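Local atomic coordinates of probable exosome complex exonuclease 2 (Pyrococcus abyssi, PDB entry 2PO1), a protein that forms a non-catalytic part of the archaeal RNA-degrading exosome and probably contributes to the structuring of the Rrp41 active site. Residues S213-E216 with E217-M220. Numbering follows the deposited sequence.
Sequences SLDE and ELVM
A capping box starts the short helix that links strands 207-210 and 222-228 in the second domain of the 3' exoribonuclease (RNase PH) family fold, and the helix is carried on by Glu217 N bonding to Ser213 O (2.8 Å) and Leu218 N to Leu214 O (2.6 Å). Serine suits the N-cap because its short hydroxyl can turn back: OG accepts from Glu216 N at 3.3 Å, while Ser213 N meets OE2 of the longer Glu216 on its anti side (3.1 Å, 28° out of the carboxylate plane). Further along, Val219 N reaches Glu216 O from above its carbonyl plane, a more bent bond (139° at the hydrogen). With CG beside its backbone N (chi1 -69°) and the chain extended, Glu217 runs back past Ser213 O, and OE1 lies 4.0 Å from Leu214 CD2. That same methyl packs on Leu218 CG one turn on, at 4.1 Å. Glu217 OE2 salt-bridges Lys223 NZ and accepts from Asn151 N; an alanine here would probably leave both without that partner. Branched, buried Val219 packs against Ile18 of helix 13-23 and Ile204 of strand 197-204; Glu216 also touches Ile204 and pairs with Arg27, and Met220 touches Ala202 and Ile204 of the same strand.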
loop_
_atom_site.group_PDB
_atom_site.type_symbol
_atom_site.label_atom_id
_atom_site.label_comp_id
_atom_site.label_asym_id
_atom_site.label_seq_id
_atom_site.Cartn_x
_atom_site.Cartn_y
_atom_site.Cartn_z
ATOM N N SER C 213 -2.160 14.308 31.169
ATOM C CA SER C 213 -1.824 12.880 31.159
ATOM C C SER C 213 -2.887 12.209 30.299
ATOM O O SER C 213 -3.865 12.841 29.902
ATOM C CB SER C 213 -1.965 12.312 32.551
ATOM O OG SER C 213 -3.316 12.477 32.995
ATOM N N LEU C 214 -2.730 10.914 30.060
ATOM C CA LEU C 214 -3.671 10.164 29.230
ATOM C C LEU C 214 -5.047 10.238 29.851
ATOM O O LEU C 214 -6.035 10.487 29.157
ATOM C CB LEU C 214 -3.242 8.723 29.192
ATOM C CG LEU C 214 -3.307 7.883 27.943
ATOM C CD1 LEU C 214 -3.368 6.445 28.457
ATOM C CD2 LEU C 214 -4.432 8.303 27.012
ATOM N N ASP C 215 -5.115 10.070 31.173
ATOM C CA ASP C 215 -6.401 10.099 31.862
ATOM C C ASP C 215 -7.070 11.465 31.639
ATOM O O ASP C 215 -8.260 11.525 31.460
ATOM C CB ASP C 215 -6.216 9.874 33.349
ATOM C CG ASP C 215 -5.961 8.416 33.681
ATOM O OD1 ASP C 215 -6.447 7.539 32.910
ATOM O OD2 ASP C 215 -5.273 8.164 34.692
ATOM N N GLU C 216 -6.278 12.538 31.593
ATOM C CA GLU C 216 -6.855 13.850 31.284
ATOM C C GLU C 216 -7.218 13.951 29.800
ATOM O O GLU C 216 -8.266 14.504 29.449
ATOM C CB GLU C 216 -5.942 14.959 31.707
ATOM C CG GLU C 216 -6.011 15.208 33.203
ATOM C CD GLU C 216 -4.830 15.927 33.765
ATOM O OE1 GLU C 216 -4.943 16.358 34.919
ATOM O OE2 GLU C 216 -3.796 16.098 33.096
ATOM N N GLU C 217 -6.374 13.416 28.930
ATOM C CA GLU C 217 -6.712 13.415 27.498
ATOM C C GLU C 217 -7.955 12.623 27.242
ATOM O O GLU C 217 -8.754 12.970 26.378
ATOM C CB GLU C 217 -5.595 12.876 26.669
ATOM C CG GLU C 217 -4.386 13.780 26.631
ATOM C CD GLU C 217 -3.221 13.131 25.933
ATOM O OE1 GLU C 217 -3.208 11.907 25.771
ATOM O OE2 GLU C 217 -2.306 13.861 25.540
ATOM N N LEU C 218 -8.154 11.568 28.010
ATOM C CA LEU C 218 -9.389 10.788 27.878
ATOM C C LEU C 218 -10.648 11.583 28.138
ATOM O O LEU C 218 -11.669 11.327 27.528
ATOM C CB LEU C 218 -9.345 9.492 28.683
ATOM C CG LEU C 218 -8.319 8.493 28.145
ATOM C CD1 LEU C 218 -8.145 7.330 29.111
ATOM C CD2 LEU C 218 -8.665 7.953 26.726
ATOM N N VAL C 219 -10.587 12.593 28.998
ATOM C CA VAL C 219 -11.768 13.345 29.332
ATOM C C VAL C 219 -11.778 14.777 28.786
ATOM O O VAL C 219 -12.728 15.500 29.002
ATOM C CB VAL C 219 -11.958 13.378 30.871
ATOM C CG1 VAL C 219 -11.670 11.989 31.466
ATOM C CG2 VAL C 219 -11.093 14.436 31.503
ATOM N N MET C 220 -10.739 15.202 28.074
ATOM C CA MET C 220 -10.676 16.584 27.690
ATOM C C MET C 220 -11.705 16.911 26.626
ATOM O O MET C 220 -12.164 16.046 25.874
ATOM C CB MET C 220 -9.270 16.933 27.172
ATOM C CG MET C 220 -8.906 16.203 25.919
ATOM S SD MET C 220 -7.280 16.632 25.411
ATOM C CE MET C 220 -7.182 15.472 24.048
#